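Local coordinates for protein coclaurine N-methyltransferase (Coptis japonica, PDB 6GKV) that probably transfers a methyl group from S-adenosyl-L-methionine to the ring nitrogen of coclaurine and related tetrahydroisoquinolines in alkaloid biosynthesis, at residues 33-41 with 230-241; 182-191 with 209-217. One frame throughout, in Å; residues are numbered along the deposited sequence.

Contact 1: residues 33-41 with 230-241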
loop_
_atom_site.group_PDB
_atom_site.type_symbol
_atom_site.label_atom_id
_atom_site.label_comp_id
_atom_site.label_asym_id
_atom_site.label_seq_id
_atom_site.Cartn_x
_atom_site.Cartn_y
_atom_site.Cartn_z
ATOM N N ALA A 33 7.269 1.318 -22.393
ATOM C CA ALA A 33 6.964 -0.106 -22.498
ATOM C C ALA A 33 8.022 -0.932 -21.792
ATOM O O ALA A 33 7.709 -1.808 -21.002
ATOM C CB ALA A 33 6.868 -0.520 -23.960
ATOM N N ARG A 34 9.285 -0.621 -22.059
ATOM C CA ARG A 34 10.377 -1.382 -21.472
ATOM C C ARG A 34 10.531 -1.163 -19.962
ATOM O O ARG A 34 11.052 -2.040 -19.271
ATOM C CB ARG A 34 11.692 -1.039 -22.157
ATOM C CG ARG A 34 11.848 -1.541 -23.597
ATOM C CD ARG A 34 13.200 -1.073 -24.176
ATOM N NE ARG A 34 14.321 -1.696 -23.477
ATOM C CZ ARG A 34 15.329 -1.042 -22.904
ATOM N NH1 ARG A 34 15.396 0.285 -22.938
ATOM N NH2 ARG A 34 16.281 -1.733 -22.292
ATOM N N ARG A 35 10.119 0.002 -19.456
ATOM C CA ARG A 35 10.204 0.267 -18.018
ATOM C C ARG A 35 9.099 -0.519 -17.304
ATOM O O ARG A 35 9.336 -1.136 -16.262
ATOM C CB ARG A 35 10.087 1.764 -17.704
ATOM C CG ARG A 35 10.240 2.083 -16.200
ATOM C CD ARG A 35 11.555 2.775 -15.966
ATOM N NE ARG A 35 12.416 2.042 -15.059
ATOM C CZ ARG A 35 13.708 2.293 -14.907
ATOM N NH1 ARG A 35 14.427 1.571 -14.054
ATOM N NH2 ARG A 35 14.274 3.260 -15.612
ATOM N N LEU A 36 7.900 -0.517 -17.882
ATOM C CA LEU A 36 6.821 -1.359 -17.377
ATOM C C LEU A 36 7.261 -2.820 -17.273
ATOM O O LEU A 36 6.942 -3.524 -16.311
ATOM C CB LEU A 36 5.592 -1.248 -18.272
ATOM C CG LEU A 36 4.878 0.103 -18.221
ATOM C CD1 LEU A 36 3.528 -0.024 -18.902
ATOM C CD2 LEU A 36 4.721 0.592 -16.793
ATOM N N GLN A 37 8.016 -3.264 -18.261
ATOM C CA GLN A 37 8.416 -4.661 -18.342
ATOM C C GLN A 37 9.431 -4.969 -17.255
ATOM O O GLN A 37 9.440 -6.050 -16.674
ATOM C CB GLN A 37 8.989 -4.963 -19.730
ATOM C CG GLN A 37 9.518 -6.366 -19.926
ATOM C CD GLN A 37 8.416 -7.381 -20.098
ATOM O OE1 GLN A 37 7.474 -7.170 -20.868
ATOM N NE2 GLN A 37 8.526 -8.500 -19.383
ATOM N N TRP A 38 10.287 -3.992 -16.988
ATOM C CA TRP A 38 11.321 -4.097 -15.976
ATOM C C TRP A 38 10.706 -3.905 -14.592
ATOM O O TRP A 38 11.151 -4.499 -13.610
ATOM C CB TRP A 38 12.409 -3.055 -16.265
ATOM C CG TRP A 38 13.355 -2.760 -15.149
ATOM C CD1 TRP A 38 14.619 -3.252 -14.999
ATOM C CD2 TRP A 38 13.130 -1.876 -14.036
ATOM N NE1 TRP A 38 15.190 -2.743 -13.855
ATOM C CE2 TRP A 38 14.299 -1.894 -13.248
ATOM C CE3 TRP A 38 12.037 -1.094 -13.612
ATOM C CZ2 TRP A 38 14.415 -1.155 -12.063
ATOM C CZ3 TRP A 38 12.154 -0.363 -12.440
ATOM C CH2 TRP A 38 13.327 -0.403 -11.674
ATOM N N GLY A 39 9.663 -3.083 -14.537
ATOM C CA GLY A 39 8.948 -2.811 -13.304
ATOM C C GLY A 39 8.008 -3.882 -12.768
ATOM O O GLY A 39 8.083 -4.223 -11.587
ATOM N N TYR A 40 7.110 -4.403 -13.601
ATOM C CA TYR A 40 6.169 -5.425 -13.127
ATOM C C TYR A 40 6.884 -6.750 -12.836
ATOM O O TYR A 40 7.867 -7.096 -13.497
ATOM C CB TYR A 40 5.023 -5.642 -14.131
ATOM C CG TYR A 40 3.966 -4.547 -14.072
ATOM C CD1 TYR A 40 3.228 -4.294 -12.899
ATOM C CD2 TYR A 40 3.693 -3.777 -15.192
ATOM C CE1 TYR A 40 2.257 -3.273 -12.862
ATOM C CE2 TYR A 40 2.738 -2.775 -15.165
ATOM C CZ TYR A 40 2.027 -2.518 -14.014
ATOM O OH TYR A 40 1.111 -1.478 -14.053
ATOM N N LYS A 41 6.389 -7.484 -11.835
ATOM C CA LYS A 41 7.003 -8.749 -11.442
ATOM C C LYS A 41 6.033 -9.914 -11.620
ATOM O O LYS A 41 4.815 -9.767 -11.481
ATOM C CB LYS A 41 7.495 -8.687 -9.996
ATOM C CG LYS A 41 8.677 -7.743 -9.774
ATOM C CD LYS A 41 9.879 -8.157 -10.602
ATOM C CE LYS A 41 11.001 -7.123 -10.514
ATOM N NZ LYS A 41 12.179 -7.436 -11.403
ATOM N N HIS A 230 4.159 5.633 -10.003
ATOM C CA HIS A 230 3.560 4.553 -10.763
ATOM C C HIS A 230 2.654 3.765 -9.820
ATOM O O HIS A 230 2.969 3.596 -8.641
ATOM C CB HIS A 230 4.591 3.626 -11.398
ATOM C CG HIS A 230 3.953 2.518 -12.183
ATOM N ND1 HIS A 230 3.656 1.293 -11.630
ATOM C CD2 HIS A 230 3.486 2.485 -13.459
ATOM C CE1 HIS A 230 3.073 0.533 -12.549
ATOM N NE2 HIS A 230 2.959 1.234 -13.662
ATOM N N LYS A 231 1.537 3.273 -10.325
ATOM C CA LYS A 231 0.524 2.703 -9.432
ATOM C C LYS A 231 1.038 1.510 -8.621
ATOM O O LYS A 231 0.580 1.269 -7.515
ATOM C CB LYS A 231 -0.716 2.297 -10.221
ATOM C CG LYS A 231 -0.580 1.042 -11.091
ATOM C CD LYS A 231 -1.973 0.658 -11.620
ATOM C CE LYS A 231 -1.917 -0.277 -12.813
ATOM N NZ LYS A 231 -3.206 -0.260 -13.564
ATOM N N THR A 232 2.045 0.807 -9.125
ATOM C CA THR A 232 2.485 -0.427 -8.467
ATOM C C THR A 232 3.937 -0.461 -7.990
ATOM O O THR A 232 4.199 -0.781 -6.825
ATOM C CB THR A 232 2.278 -1.580 -9.409
ATOM O OG1 THR A 232 0.910 -1.568 -9.811
ATOM C CG2 THR A 232 2.637 -2.902 -8.750
ATOM N N PHE A 233 4.883 -0.158 -8.880
ATOM C CA PHE A 233 6.282 -0.270 -8.491
ATOM C C PHE A 233 6.923 1.087 -8.227
ATOM O O PHE A 233 6.324 2.138 -8.455
ATOM C CB PHE A 233 7.098 -1.085 -9.524
ATOM C CG PHE A 233 6.993 -0.612 -10.966
ATOM C CD1 PHE A 233 7.774 0.435 -11.435
ATOM C CD2 PHE A 233 6.184 -1.288 -11.879
ATOM C CE1 PHE A 233 7.706 0.843 -12.764
ATOM C CE2 PHE A 233 6.118 -0.883 -13.217
ATOM C CZ PHE A 233 6.876 0.186 -13.650
ATOM N N ALA A 234 8.124 1.060 -7.674
ATOM C CA ALA A 234 8.815 2.293 -7.341
ATOM C C ALA A 234 10.246 2.174 -7.829
ATOM O O ALA A 234 10.765 1.056 -7.952
ATOM C CB ALA A 234 8.762 2.561 -5.835
ATOM N N TYR A 235 10.886 3.307 -8.122
ATOM C CA TYR A 235 12.270 3.238 -8.604
ATOM C C TYR A 235 13.017 4.560 -8.657
ATOM O O TYR A 235 12.442 5.628 -8.939
ATOM C CB TYR A 235 12.319 2.584 -9.994
ATOM C CG TYR A 235 11.467 3.234 -11.077
ATOM C CD1 TYR A 235 10.081 3.131 -11.063
ATOM C CD2 TYR A 235 12.057 3.908 -12.141
ATOM C CE1 TYR A 235 9.300 3.706 -12.065
ATOM C CE2 TYR A 235 11.292 4.485 -13.139
ATOM C CZ TYR A 235 9.910 4.371 -13.098
ATOM O OH TYR A 235 9.144 4.933 -14.085
ATOM N N HIS A 236 14.308 4.475 -8.346
ATOM C CA HIS A 236 15.258 5.548 -8.652
ATOM C C HIS A 236 15.168 5.847 -10.149
ATOM O O HIS A 236 15.120 4.906 -10.956
ATOM C CB HIS A 236 16.700 5.151 -8.310
ATOM C CG HIS A 236 17.007 5.070 -6.845
ATOM N ND1 HIS A 236 17.219 6.191 -6.064
ATOM C CD2 HIS A 236 17.223 4.005 -6.035
ATOM C CE1 HIS A 236 17.513 5.818 -4.831
ATOM N NE2 HIS A 236 17.523 4.494 -4.784
ATOM N N TYR A 237 15.135 7.120 -10.547
ATOM C CA TYR A 237 15.136 7.397 -11.991
ATOM C C TYR A 237 16.578 7.295 -12.496
ATOM O O TYR A 237 17.251 8.300 -12.682
ATOM C CB TYR A 237 14.455 8.757 -12.328
ATOM C CG TYR A 237 13.602 8.600 -13.581
ATOM C CD1 TYR A 237 12.960 7.394 -13.785
ATOM C CD2 TYR A 237 13.385 9.630 -14.523
ATOM C CE1 TYR A 237 12.208 7.146 -14.876
ATOM C CE2 TYR A 237 12.556 9.383 -15.658
ATOM C CZ TYR A 237 11.987 8.130 -15.814
ATOM O OH TYR A 237 11.186 7.758 -16.877
ATOM N N GLU A 238 17.034 6.045 -12.652
ATOM C CA GLU A 238 18.339 5.680 -13.230
ATOM C C GLU A 238 18.113 4.784 -14.448
ATOM O O GLU A 238 17.189 3.992 -14.446
ATOM C CB GLU A 238 19.224 4.927 -12.226
ATOM C CG GLU A 238 19.319 5.525 -10.834
ATOM C CD GLU A 238 19.901 4.551 -9.800
ATOM O OE1 GLU A 238 20.012 3.341 -10.104
ATOM O OE2 GLU A 238 20.243 5.001 -8.679
ATOM N N PRO A 239 18.973 4.880 -15.483
ATOM C CA PRO A 239 18.748 4.133 -16.740
ATOM C C PRO A 239 18.547 2.618 -16.563
ATOM O O PRO A 239 19.244 2.015 -15.743
ATOM C CB PRO A 239 20.032 4.413 -17.543
ATOM C CG PRO A 239 20.514 5.723 -17.011
ATOM C CD PRO A 239 20.185 5.723 -15.547
ATOM N N LEU A 240 17.612 2.029 -17.317
ATOM C CA LEU A 240 17.419 0.576 -17.317
ATOM C C LEU A 240 18.697 -0.104 -17.711
ATOM O O LEU A 240 19.254 -0.930 -16.988
ATOM C CB LEU A 240 16.339 0.147 -18.300
ATOM C CG LEU A 240 14.910 0.557 -18.036
ATOM C CD1 LEU A 240 14.073 0.301 -19.262
ATOM C CD2 LEU A 240 14.463 -0.288 -16.923
ATOM N N ASP A 241 19.127 0.261 -18.913
ATOM C CA ASP A 241 20.360 -0.204 -19.503
ATOM C C ASP A 241 20.895 0.911 -20.405
ATOM O O ASP A 241 20.295 1.985 -20.482
ATOM C CB ASP A 241 20.135 -1.498 -20.284
ATOM C CG ASP A 241 19.080 -1.359 -21.371
ATOM O OD1 ASP A 241 18.538 -0.251 -21.590
ATOM O OD2 ASP A 241 18.799 -2.373 -22.033
#

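Contact 2: residues 182-191 with 209-217. With SAH (S-adenosyl-L-homocysteine), chain C.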
loop_
_atom_site.group_PDB
_atom_site.type_symbol
_atom_site.label_atom_id
_atom_site.label_comp_id
_atom_site.label_asym_id
_atom_site.label_seq_id
_atom_site.Cartn_x
_atom_site.Cartn_y
_atom_site.Cartn_z
ATOM N N ILE A 182 15.601 22.658 2.403
ATOM C CA ILE A 182 14.730 21.886 3.271
ATOM C C ILE A 182 15.485 20.663 3.799
ATOM O O ILE A 182 15.197 20.171 4.894
ATOM C CB ILE A 182 13.437 21.494 2.523
ATOM C CG1 ILE A 182 12.694 22.769 2.118
ATOM C CG2 ILE A 182 12.533 20.604 3.382
ATOM C CD1 ILE A 182 11.451 22.537 1.278
ATOM N N THR A 183 16.471 20.203 3.031
ATOM C CA THR A 183 17.369 19.121 3.449
ATOM C C THR A 183 18.048 19.411 4.793
ATOM O O THR A 183 18.243 18.517 5.614
ATOM C CB THR A 183 18.455 18.879 2.380
ATOM O OG1 THR A 183 17.841 18.341 1.209
ATOM C CG2 THR A 183 19.533 17.920 2.874
ATOM N N THR A 184 18.405 20.670 5.013
ATOM C CA THR A 184 19.149 21.042 6.213
ATOM C C THR A 184 18.433 22.064 7.084
ATOM O O THR A 184 18.948 22.445 8.135
ATOM C CB THR A 184 20.540 21.631 5.870
ATOM O OG1 THR A 184 20.400 22.663 4.887
ATOM C CG2 THR A 184 21.475 20.560 5.348
ATOM N N HIS A 185 17.265 22.532 6.662
ATOM C CA HIS A 185 16.640 23.601 7.425
ATOM C C HIS A 185 16.013 23.094 8.723
ATOM O O HIS A 185 15.229 22.142 8.739
ATOM C CB HIS A 185 15.587 24.346 6.599
ATOM C CG HIS A 185 15.054 25.569 7.287
ATOM N ND1 HIS A 185 15.791 26.720 7.426
ATOM C CD2 HIS A 185 13.870 25.793 7.908
ATOM C CE1 HIS A 185 15.079 27.618 8.094
ATOM N NE2 HIS A 185 13.915 27.079 8.396
ATOM N N GLU A 186 16.386 23.736 9.820
ATOM C CA GLU A 186 15.678 23.554 11.069
ATOM C C GLU A 186 14.940 24.849 11.369
ATOM O O GLU A 186 15.373 25.921 10.962
ATOM C CB GLU A 186 16.634 23.177 12.208
ATOM C CG GLU A 186 17.358 21.831 12.031
ATOM C CD GLU A 186 16.450 20.606 12.235
ATOM O OE1 GLU A 186 15.210 20.762 12.317
ATOM O OE2 GLU A 186 16.987 19.476 12.314
ATOM N N MET A 187 13.808 24.746 12.048
ATOM C CA MET A 187 13.044 25.920 12.433
ATOM C C MET A 187 12.166 25.556 13.612
ATOM O O MET A 187 11.634 24.444 13.680
ATOM C CB MET A 187 12.203 26.457 11.264
ATOM C CG MET A 187 11.130 25.518 10.748
ATOM S SD MET A 187 10.192 26.203 9.360
ATOM C CE MET A 187 9.560 27.699 10.105
ATOM N N ALA A 188 12.033 26.489 14.550
ATOM C CA ALA A 188 11.308 26.236 15.785
ATOM C C ALA A 188 9.865 26.721 15.693
ATOM O O ALA A 188 9.161 26.805 16.704
ATOM C CB ALA A 188 12.020 26.897 16.955
ATOM N N GLU A 189 9.425 27.040 14.481
ATOM C CA GLU A 189 8.038 27.425 14.271
ATOM C C GLU A 189 7.175 26.189 14.000
ATOM O O GLU A 189 7.693 25.077 13.889
ATOM C CB GLU A 189 7.932 28.428 13.132
ATOM C CG GLU A 189 7.478 29.792 13.593
ATOM C CD GLU A 189 7.251 30.739 12.441
ATOM O OE1 GLU A 189 7.248 30.273 11.281
ATOM O OE2 GLU A 189 7.069 31.947 12.698
ATOM N N THR A 190 5.864 26.388 13.893
ATOM C CA THR A 190 4.918 25.274 13.898
ATOM C C THR A 190 3.560 25.666 13.288
ATOM O O THR A 190 3.000 26.709 13.641
ATOM C CB THR A 190 4.752 24.762 15.332
ATOM O OG1 THR A 190 5.867 23.923 15.656
ATOM C CG2 THR A 190 3.516 23.962 15.477
ATOM N N TYR A 191 3.047 24.828 12.375
ATOM C CA TYR A 191 1.960 25.219 11.452
ATOM C C TYR A 191 0.753 24.265 11.429
ATOM O O TYR A 191 0.922 23.066 11.572
ATOM C CB TYR A 191 2.509 25.341 10.023
ATOM C CG TYR A 191 3.621 26.358 9.827
ATOM C CD1 TYR A 191 4.953 26.029 10.082
ATOM C CD2 TYR A 191 3.341 27.639 9.382
ATOM C CE1 TYR A 191 5.960 26.945 9.908
ATOM C CE2 TYR A 191 4.346 28.562 9.196
ATOM C CZ TYR A 191 5.655 28.209 9.455
ATOM O OH TYR A 191 6.657 29.138 9.262
ATOM N N LEU A 209 13.327 12.976 6.403
ATOM C CA LEU A 209 12.541 14.127 5.955
ATOM C C LEU A 209 11.175 14.246 6.663
ATOM O O LEU A 209 10.800 15.337 7.109
ATOM C CB LEU A 209 12.325 14.049 4.438
ATOM C CG LEU A 209 11.661 15.295 3.870
ATOM C CD1 LEU A 209 12.503 16.509 4.236
ATOM C CD2 LEU A 209 11.517 15.187 2.386
ATOM N N LEU A 210 10.430 13.140 6.751
ATOM C CA LEU A 210 9.130 13.152 7.423
ATOM C C LEU A 210 9.254 13.310 8.949
ATOM O O LEU A 210 8.373 13.912 9.587
ATOM C CB LEU A 210 8.331 11.884 7.074
ATOM C CG LEU A 210 7.711 11.967 5.665
ATOM C CD1 LEU A 210 7.121 10.646 5.217
ATOM C CD2 LEU A 210 6.657 13.080 5.550
ATOM N N ARG A 211 10.334 12.799 9.542
ATOM C CA ARG A 211 10.576 13.076 10.952
ATOM C C ARG A 211 10.677 14.593 11.154
ATOM O O ARG A 211 10.046 15.156 12.059
ATOM C CB ARG A 211 11.844 12.372 11.465
ATOM C CG ARG A 211 12.050 12.458 13.007
ATOM C CD ARG A 211 13.216 11.579 13.484
ATOM N NE ARG A 211 13.194 10.257 12.857
ATOM C CZ ARG A 211 12.398 9.249 13.226
ATOM N NH1 ARG A 211 11.551 9.397 14.239
ATOM N NH2 ARG A 211 12.446 8.086 12.588
ATOM N N LYS A 212 11.453 15.251 10.297
ATOM C CA LYS A 212 11.648 16.696 10.398
ATOM C C LYS A 212 10.325 17.457 10.221
ATOM O O LYS A 212 9.961 18.284 11.052
ATOM C CB LYS A 212 12.686 17.173 9.363
ATOM C CG LYS A 212 12.887 18.677 9.327
ATOM C CD LYS A 212 13.905 19.098 8.278
ATOM C CE LYS A 212 15.330 18.834 8.731
ATOM N NZ LYS A 212 16.278 18.982 7.609
ATOM N N ILE A 213 9.606 17.160 9.146
ATOM C CA ILE A 213 8.362 17.857 8.827
ATOM C C ILE A 213 7.281 17.707 9.917
ATOM O O ILE A 213 6.501 18.640 10.179
ATOM C CB ILE A 213 7.815 17.362 7.465
ATOM C CG1 ILE A 213 8.772 17.782 6.339
ATOM C CG2 ILE A 213 6.430 17.924 7.193
ATOM C CD1 ILE A 213 8.338 17.308 4.975
ATOM N N SER A 214 7.236 16.538 10.556
ATOM C CA SER A 214 6.219 16.276 11.577
ATOM C C SER A 214 6.455 17.166 12.789
ATOM O O SER A 214 5.510 17.561 13.469
ATOM C CB SER A 214 6.212 14.802 11.999
ATOM O OG SER A 214 7.385 14.464 12.717
ATOM N N GLU A 215 7.722 17.494 13.032
ATOM C CA GLU A 215 8.099 18.372 14.141
ATOM C C GLU A 215 7.592 19.792 13.894
ATOM O O GLU A 215 7.477 20.581 14.830
ATOM C CB GLU A 215 9.616 18.368 14.347
ATOM C CG GLU A 215 10.177 17.012 14.791
ATOM C CD GLU A 215 11.703 16.961 14.803
ATOM O OE1 GLU A 215 12.350 17.990 14.498
ATOM O OE2 GLU A 215 12.255 15.884 15.121
ATOM N N TRP A 216 7.274 20.094 12.633
ATOM C CA TRP A 216 6.701 21.383 12.247
ATOM C C TRP A 216 5.172 21.387 12.201
ATOM O O TRP A 216 4.561 22.406 11.861
ATOM C CB TRP A 216 7.230 21.805 10.883
ATOM C CG TRP A 216 8.703 21.902 10.804
ATOM C CD1 TRP A 216 9.563 22.081 11.836
ATOM C CD2 TRP A 216 9.501 21.810 9.629
ATOM N NE1 TRP A 216 10.849 22.113 11.381
ATOM C CE2 TRP A 216 10.842 21.948 10.009
ATOM C CE3 TRP A 216 9.214 21.627 8.263
ATOM C CZ2 TRP A 216 11.900 21.917 9.107
ATOM C CZ3 TRP A 216 10.262 21.587 7.359
ATOM C CH2 TRP A 216 11.587 21.729 7.785
ATOM N N ILE A 217 4.555 20.253 12.530
ATOM C CA ILE A 217 3.095 20.159 12.553
ATOM C C ILE A 217 2.570 20.584 13.924
ATOM O O ILE A 217 3.079 20.130 14.944
ATOM C CB ILE A 217 2.591 18.728 12.247
ATOM C CG1 ILE A 217 2.997 18.266 10.849
ATOM C CG2 ILE A 217 1.076 18.659 12.335
ATOM C CD1 ILE A 217 2.498 16.847 10.501
HETATM N N SAH C . 5.419 23.020 -5.541
HETATM C CA SAH C . 5.563 23.853 -6.727
HETATM C CB SAH C . 6.739 23.391 -7.576
HETATM C CG SAH C . 7.015 21.890 -7.574
HETATM S SD SAH C . 8.571 21.512 -8.428
HETATM C C SAH C . 4.300 23.851 -7.574
HETATM O O SAH C . 3.463 22.971 -7.369
HETATM O OXT SAH C . 4.103 24.702 -8.459
HETATM C "C5'" SAH C . 9.481 21.206 -6.889
HETATM C "C4'" SAH C . 9.686 22.447 -6.012
HETATM O "O4'" SAH C . 10.446 22.119 -4.859
HETATM C "C3'" SAH C . 10.444 23.557 -6.728
HETATM O "O3'" SAH C . 9.920 24.796 -6.322
HETATM C "C2'" SAH C . 11.855 23.479 -6.202
HETATM O "O2'" SAH C . 12.404 24.774 -6.181
HETATM C "C1'" SAH C . 11.632 22.904 -4.805
HETATM N N9 SAH C . 12.779 22.113 -4.303
HETATM C C8 SAH C . 13.434 21.067 -4.917
HETATM N N7 SAH C . 14.428 20.640 -4.095
HETATM C C5 SAH C . 14.417 21.401 -2.964
HETATM C C6 SAH C . 15.205 21.410 -1.808
HETATM N N6 SAH C . 16.210 20.544 -1.650
HETATM N N1 SAH C . 14.939 22.336 -0.815
HETATM C C2 SAH C . 13.907 23.245 -0.971
HETATM N N3 SAH C . 13.132 23.231 -2.113
HETATM C C4 SAH C . 13.387 22.326 -3.091
#

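Contact 1: residues 33-41 with 230-241
The Arg35 guanidinium lies between Tyr235 and Leu240. The Tyr235 ring, turned only 19° from it, covers one face, with CE2 3.3 Å from Arg35 NE. Leu240 CD2 sits over the centre of the opposite face, 3.4 Å from Arg35 CZ. At the edge, Arg35 NH2 donates a hydrogen bond to Glu238 O. CG of Arg35 is anti to the backbone N (chi1 -177°), and bends at chi2 and chi3 carry the group into this slot. With an alanine here, Glu238 O would probably lose this donor, and a gap would open between Tyr235 and Leu240.

Leu240 CD2 also makes a CH-pi contact over the five-membered ring of Trp38. The six-membered ring of Trp38 turns its edge toward the face of Tyr235 in an offset edge-to-face pair. Leu240 CD1 covers one face of the Arg34 guanidinium. At the edge of that group, NH2 forms a salt bridge with Asp241, 2.6 Å from OD2.

The Phe233 ring has Gly39 CA over the centre of one face, 3.4 Å from its centroid, and His230 ND1 over the rim of the opposite face. Leu36 CD2 reaches the ring edge, 3.8 Å from Phe233 CZ. Phe233 meets the Tyr40 face edge-on, with planes at 88°; His230 does so in an offset edge-to-face pair. Tyr40 OH and His230 NE2 are both hydrogen-bonded to Glu341 OE1. Tyr40, His230 and Phe233 thus form an aromatic cluster where helix 21-39 ends, joining it to the loop that leaves strand 221-230 of the methyltransferase sheet.

Contact 2: residues 182-191 with 209-217
Trp216 lies with one face against Met187 and an edge against the backbone of His185. Met187 CG sits between its own backbone N and carbonyl carbon (chi1 63°), which brings it over the five-membered ring, 3.8 Å from the centroid. Its chain bends at chi3, and SD stays over the same face in a Met-aromatic contact, 4.5 Å from the centroid. The opposite face rests on the helix's own backbone at Lys212 and Ile213. His185 O meets the indole edge near its plane, 3.4 Å from CZ2.

Lys212 leaves the helix with CG anti to the backbone N. A bend at chi3 (-77°) turns its amine toward the loop. NZ donates to Ile182 O at 3.2 Å and lies 2.8 Å from Thr183 O. Glu186 OE2 stands 4.8 Å from Lys212 NZ, and its charge may partly balance that of the lysine.

In this Rossmann-like methyltransferase fold, the loop after strand 176-179 carries part of the cofactor site. Ile182 N makes a weak hydrogen bond to SAH N1. CG1 of Ile182 packs against the adenine, 3.4 Å from SAH C2. The other branch, CG2, meets Leu209 CD1.

At the far end of the loop, Tyr191 N donates to Trp216 O at 2.9 Å. Tyr191 and Ile217 form a parallel beta bridge there, with diverging side chains. Thr190 CG2 packs against the backbone of Ile217.

How the contacts relate
From the N terminus, the chain runs through helix 2-16 and then helix 21-39, which supplies residues 33-41 of contact 1. It then runs through the first strands of the central sheet to the loop at 182-191. After strand 191-197 it enters helix 206-215 and closes contact 2 at 209-217, a short loop of 17 intervening residues. Strand 221-230 follows, and residues 230-241 close contact 1 after 188 intervening residues. The small loop therefore lies wholly within the large one. Contact 1 ties the C-terminal end of helix 21-39 to the segment that leaves strand 221-230; contact 2 ties the loop between strands 176-179 and 191-197 to helix 206-215. Their centres are about 31 Å apart, and they do not touch.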